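PDB 1WDV: Ala-tRNApro hydrolase ProX from Aeropyrum pernix, which probably hydrolyses mischarged alanyl-tRNA(Pro), as a freestanding editing enzyme of the aminoacyl-tRNA deacylase family that clears errors of prolyl-tRNA synthetase. Local coordinates for residues Leu66-Met71 against Lys77-Ala82; Thr45-Asp50 against Val55-Ile60. All blocks are in the same frame, centred on the assembly; numbering follows the deposited sequence.

Contacts 1 and 2 are successive pieces of the aminoacyl-tRNA editing domain, their centres about 9 Å apart. Contact 2 (45-50 with 55-60) is a beta hairpin in the mixed sheet; the chain then runs on into helix 68-75 and returns as edge strand 79-81, and these two elements form contact 1 (66-71 with 77-82). The edge strand joins the hairpin through probable backbone hydrogen bonds, R80 O to L49 N at 2.8 Å and A82 N to I47 O at 2.9 Å. One helix thus serves both: M71 packs on V79 in contact 1 and also on Y56 and V58 of the hairpin.

Contact 1: residues Leu66-Met71 against Lys77-Ala82; sequences LNINSM and KPVRLA
Helix 68-75 packs against edge strand 79-81 of the mixed sheet, and I68 and M71 of its first turn meet V79 while L66, just ahead of the helix, meets L81. No hydrogen bond crosses between the segments; the join is aliphatic. V79 is the central piece. With its CG1 anti to the carbonyl carbon (chi1 -64°), CG2 falls between the backbone N and the carbonyl carbon and is the branch that reaches the helix, lying 3.9 Å from M71 CB and 3.8 Å from the carbonyl oxygen I68 O. The same methyl meets I68 CG2 at 4.1 Å, the two side chains passing alongside with their ends heading opposite ways. M71, a selenomethionine, offers V79 its CB. Farther along the strand I68 turns its other branch to L81, with CD1 4.3 Å from L81 CG. The helix start is fixed by N67, the N-cap: S70 N donates to N67 OD1 over 3.1 Å, from well above the carbonyl plane. Beyond I68, L81 also meets L66, methyl to methyl, with L66 CD2 3.7 Å from L81 CD2.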
loop_
_atom_site.group_PDB
_atom_site.type_symbol
_atom_site.label_atom_id
_atom_site.label_comp_id
_atom_site.label_asym_id
_atom_site.label_seq_id
_atom_site.Cartn_x
_atom_site.Cartn_y
_atom_site.Cartn_z
ATOM N N LEU A 66 10.178 4.270 -4.343
ATOM C CA LEU A 66 10.182 5.204 -3.224
ATOM C C LEU A 66 11.305 6.235 -3.297
ATOM O O LEU A 66 12.444 5.899 -3.633
ATOM C CB LEU A 66 10.320 4.422 -1.915
ATOM C CG LEU A 66 10.276 5.290 -0.644
ATOM C CD1 LEU A 66 8.816 5.671 -0.393
ATOM C CD2 LEU A 66 10.842 4.513 0.550
ATOM N N ASN A 67 10.975 7.488 -2.976
ATOM C CA ASN A 67 11.971 8.551 -2.913
ATOM C C ASN A 67 12.363 8.568 -1.417
ATOM O O ASN A 67 11.650 9.132 -0.568
ATOM C CB ASN A 67 11.350 9.890 -3.325
ATOM C CG ASN A 67 12.367 11.001 -3.367
ATOM O OD1 ASN A 67 13.261 11.064 -2.523
ATOM N ND2 ASN A 67 12.236 11.889 -4.347
ATOM N N ILE A 68 13.478 7.909 -1.105
ATOM C CA ILE A 68 13.956 7.795 0.271
ATOM C C ILE A 68 14.141 9.137 0.955
ATOM O O ILE A 68 13.705 9.327 2.084
ATOM C CB ILE A 68 15.300 7.018 0.342
ATOM C CG1 ILE A 68 15.096 5.583 -0.139
ATOM C CG2 ILE A 68 15.842 7.015 1.785
ATOM C CD1 ILE A 68 14.255 4.733 0.803
ATOM N N ASN A 69 14.772 10.065 0.254
ATOM C CA ASN A 69 15.015 11.398 0.792
ATOM C C ASN A 69 13.704 12.060 1.192
ATOM O O ASN A 69 13.627 12.731 2.208
ATOM C CB ASN A 69 15.723 12.253 -0.250
ATOM C CG ASN A 69 16.057 13.637 0.265
ATOM O OD1 ASN A 69 15.740 14.641 -0.377
ATOM N ND2 ASN A 69 16.709 13.700 1.421
ATOM N N SER A 70 12.674 11.883 0.375
ATOM C CA SER A 70 11.384 12.464 0.708
ATOM C C SER A 70 10.801 11.886 1.994
ATOM O O SER A 70 10.201 12.618 2.776
ATOM C CB SER A 70 10.398 12.297 -0.460
ATOM O OG SER A 70 10.864 13.031 -1.579
HETATM N N MSE A 71 10.977 10.584 2.227
HETATM C CA MSE A 71 10.473 9.964 3.442
HETATM C C MSE A 71 11.297 10.396 4.654
HETATM O O MSE A 71 10.770 10.484 5.759
HETATM C CB MSE A 71 10.480 8.427 3.323
HETATM C CG MSE A 71 9.240 7.830 2.702
HETATM SE SE MSE A 71 7.626 8.398 3.517
HETATM C CE MSE A 71 7.824 7.571 5.260
ATOM N N LYS A 77 13.535 11.897 10.422
ATOM C CA LYS A 77 14.567 10.996 10.936
ATOM C C LYS A 77 15.086 10.142 9.788
ATOM O O LYS A 77 14.409 9.985 8.787
ATOM C CB LYS A 77 13.961 10.030 11.973
ATOM C CG LYS A 77 13.535 10.665 13.271
ATOM C CD LYS A 77 12.836 9.657 14.146
ATOM C CE LYS A 77 12.435 10.311 15.470
ATOM N NZ LYS A 77 11.394 9.507 16.151
ATOM N N PRO A 78 16.292 9.567 9.936
ATOM C CA PRO A 78 16.858 8.719 8.889
ATOM C C PRO A 78 15.897 7.544 8.654
ATOM O O PRO A 78 15.353 6.990 9.617
ATOM C CB PRO A 78 18.178 8.244 9.499
ATOM C CG PRO A 78 18.554 9.388 10.432
ATOM C CD PRO A 78 17.223 9.711 11.069
ATOM N N VAL A 79 15.701 7.152 7.400
ATOM C CA VAL A 79 14.803 6.021 7.109
ATOM C C VAL A 79 15.392 5.040 6.114
ATOM O O VAL A 79 16.395 5.321 5.446
ATOM C CB VAL A 79 13.444 6.480 6.504
ATOM C CG1 VAL A 79 12.692 7.326 7.515
ATOM C CG2 VAL A 79 13.664 7.251 5.210
ATOM N N ARG A 80 14.756 3.879 6.014
ATOM C CA ARG A 80 15.183 2.876 5.047
ATOM C C ARG A 80 13.993 1.998 4.758
ATOM O O ARG A 80 13.000 2.034 5.470
ATOM C CB ARG A 80 16.332 2.003 5.585
ATOM C CG ARG A 80 15.946 1.028 6.719
ATOM C CD ARG A 80 17.112 0.074 6.969
ATOM N NE ARG A 80 16.945 -0.756 8.167
ATOM C CZ ARG A 80 16.218 -1.869 8.247
ATOM N NH1 ARG A 80 15.562 -2.315 7.190
ATOM N NH2 ARG A 80 16.166 -2.562 9.395
ATOM N N LEU A 81 14.100 1.200 3.696
ATOM C CA LEU A 81 13.043 0.254 3.363
ATOM C C LEU A 81 13.191 -0.923 4.296
ATOM O O LEU A 81 14.320 -1.325 4.600
ATOM C CB LEU A 81 13.224 -0.295 1.949
ATOM C CG LEU A 81 12.916 0.692 0.847
ATOM C CD1 LEU A 81 13.495 0.161 -0.472
ATOM C CD2 LEU A 81 11.396 0.893 0.774
ATOM N N ALA A 82 12.066 -1.430 4.780
ATOM C CA ALA A 82 12.063 -2.653 5.592
ATOM C C ALA A 82 12.436 -3.759 4.615
ATOM O O ALA A 82 12.027 -3.738 3.438
ATOM C CB ALA A 82 10.665 -2.937 6.120
#

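Contact 2: residues Thr45-Asp50 against Val55-Ile60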
loop_
_atom_site.group_PDB
_atom_site.type_symbol
_atom_site.label_atom_id
_atom_site.label_comp_id
_atom_site.label_asym_id
_atom_site.label_seq_id
_atom_site.Cartn_x
_atom_site.Cartn_y
_atom_site.Cartn_z
ATOM N N THR A 45 2.211 -1.091 -1.308
ATOM C CA THR A 45 2.269 -0.625 0.074
ATOM C C THR A 45 3.670 -0.986 0.510
ATOM O O THR A 45 3.960 -2.157 0.744
ATOM C CB THR A 45 1.284 -1.395 0.991
ATOM O OG1 THR A 45 -0.057 -1.256 0.495
ATOM C CG2 THR A 45 1.298 -0.822 2.388
ATOM N N LEU A 46 4.540 0.004 0.591
ATOM C CA LEU A 46 5.919 -0.235 0.988
ATOM C C LEU A 46 6.132 0.050 2.451
ATOM O O LEU A 46 5.763 1.114 2.931
ATOM C CB LEU A 46 6.864 0.675 0.196
ATOM C CG LEU A 46 6.748 0.552 -1.323
ATOM C CD1 LEU A 46 7.666 1.616 -1.986
ATOM C CD2 LEU A 46 7.111 -0.867 -1.747
ATOM N N ILE A 47 6.751 -0.878 3.172
ATOM C CA ILE A 47 7.002 -0.602 4.588
ATOM C C ILE A 47 8.349 0.105 4.725
ATOM O O ILE A 47 9.390 -0.352 4.201
ATOM C CB ILE A 47 6.983 -1.906 5.411
ATOM C CG1 ILE A 47 5.636 -2.615 5.228
ATOM C CG2 ILE A 47 7.237 -1.614 6.883
ATOM C CD1 ILE A 47 4.391 -1.794 5.676
ATOM N N VAL A 48 8.335 1.231 5.441
ATOM C CA VAL A 48 9.537 2.035 5.640
ATOM C C VAL A 48 9.796 2.151 7.143
ATOM O O VAL A 48 8.853 2.299 7.930
ATOM C CB VAL A 48 9.325 3.430 5.009
ATOM C CG1 VAL A 48 10.504 4.359 5.286
ATOM C CG2 VAL A 48 9.157 3.254 3.488
ATOM N N LEU A 49 11.074 2.087 7.526
ATOM C CA LEU A 49 11.441 2.144 8.937
ATOM C C LEU A 49 12.325 3.326 9.256
ATOM O O LEU A 49 13.249 3.608 8.501
ATOM C CB LEU A 49 12.224 0.888 9.303
ATOM C CG LEU A 49 11.580 -0.439 8.890
ATOM C CD1 LEU A 49 12.549 -1.576 9.236
ATOM C CD2 LEU A 49 10.258 -0.625 9.614
ATOM N N ASP A 50 12.077 4.025 10.363
ATOM C CA ASP A 50 13.001 5.081 10.718
ATOM C C ASP A 50 13.967 4.491 11.755
ATOM O O ASP A 50 13.851 3.319 12.128
ATOM C CB ASP A 50 12.292 6.370 11.217
ATOM C CG ASP A 50 11.507 6.195 12.519
ATOM O OD1 ASP A 50 11.927 5.424 13.401
ATOM O OD2 ASP A 50 10.450 6.884 12.665
ATOM N N VAL A 55 7.384 2.973 12.119
ATOM C CA VAL A 55 7.083 2.147 10.965
ATOM C C VAL A 55 6.021 2.841 10.145
ATOM O O VAL A 55 4.995 3.276 10.677
ATOM C CB VAL A 55 6.571 0.762 11.381
ATOM C CG1 VAL A 55 6.352 -0.106 10.131
ATOM C CG2 VAL A 55 7.604 0.100 12.345
ATOM N N TYR A 56 6.265 2.919 8.844
ATOM C CA TYR A 56 5.336 3.551 7.926
ATOM C C TYR A 56 4.936 2.603 6.790
ATOM O O TYR A 56 5.708 1.713 6.422
ATOM C CB TYR A 56 5.987 4.775 7.289
ATOM C CG TYR A 56 6.558 5.773 8.258
ATOM C CD1 TYR A 56 7.806 5.552 8.842
ATOM C CD2 TYR A 56 5.857 6.932 8.587
ATOM C CE1 TYR A 56 8.358 6.460 9.737
ATOM C CE2 TYR A 56 6.412 7.862 9.505
ATOM C CZ TYR A 56 7.663 7.599 10.061
ATOM O OH TYR A 56 8.232 8.465 10.973
ATOM N N ALA A 57 3.724 2.777 6.276
ATOM C CA ALA A 57 3.227 2.009 5.120
ATOM C C ALA A 57 3.024 3.143 4.110
ATOM O O ALA A 57 2.242 4.051 4.341
ATOM C CB ALA A 57 1.901 1.328 5.440
ATOM N N VAL A 58 3.742 3.068 2.994
ATOM C CA VAL A 58 3.734 4.128 1.996
ATOM C C VAL A 58 3.179 3.582 0.682
ATOM O O VAL A 58 3.772 2.700 0.069
ATOM C CB VAL A 58 5.199 4.642 1.803
ATOM C CG1 VAL A 58 5.210 5.897 0.894
ATOM C CG2 VAL A 58 5.809 4.965 3.193
ATOM N N VAL A 59 2.044 4.132 0.255
ATOM C CA VAL A 59 1.380 3.685 -0.955
ATOM C C VAL A 59 1.769 4.537 -2.143
ATOM O O VAL A 59 1.517 5.752 -2.160
ATOM C CB VAL A 59 -0.163 3.738 -0.788
ATOM C CG1 VAL A 59 -0.826 3.181 -2.002
ATOM C CG2 VAL A 59 -0.571 2.921 0.459
ATOM N N ILE A 60 2.396 3.893 -3.135
ATOM C CA ILE A 60 2.852 4.594 -4.332
ATOM C C ILE A 60 2.435 3.874 -5.611
ATOM O O ILE A 60 2.054 2.695 -5.582
ATOM C CB ILE A 60 4.409 4.774 -4.353
ATOM C CG1 ILE A 60 5.104 3.425 -4.536
ATOM C CG2 ILE A 60 4.894 5.422 -3.019
ATOM C CD1 ILE A 60 6.638 3.560 -4.812
#
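Strands 45-50 and 55-60 pair as an antiparallel beta hairpin inside the mixed sheet, their axes 4.3 Å apart at closest approach and their directions 147° apart. The hydrogen-bonded pairs are L46 with V58 and V48 with Y56, each closed by two backbone bonds; L46 N to V58 O, at 2.9 Å, is nearly straight. T45 with V59, I47 with A57 and L49 with V55 are the non-hydrogen-bonded pairs between and beyond them. On the face of these three pairs, which helix 84-91 covers at I47 and L49, the contacts are diagonal as well as direct. I47 CG2 reaches back to V55 CG1 at 3.7 Å, the two side chains meeting at a slant, whereas L49 and V55 run alongside each other in the same direction. T45 CG2 meets A57 CB, and T45 OG1 is held by V98 O. The face of L46, V48, Y56 and V58 turns to helix 68-75 at Y56 and V58. Here V48 CG2 meets V58 CG2 at 3.8 Å, and L46 CD1 touches I60 CD1 at 3.6 Å where the two side chains meet nearly perpendicular. D50 is anchored mainly in the turn, where its OD1 accepts from A52 N and G54 N. Its CG lies between the backbone N and the carbonyl carbon (chi1 64°), which brings OD2 to Y56, whose OH donates to the anti lone pair of D50 OD2 over 3.2 Å; carboxylate and ring planes stand 74° apart. With an alanine at Y56, D50 OD2 would probably lose its hydroxyl partner and a gap would open beside A75 of the helix, which packs on the tyrosine side chain. V48 O lies at the edge of the Y56 ring, in its plane, 3.5 Å from Y56 CD1.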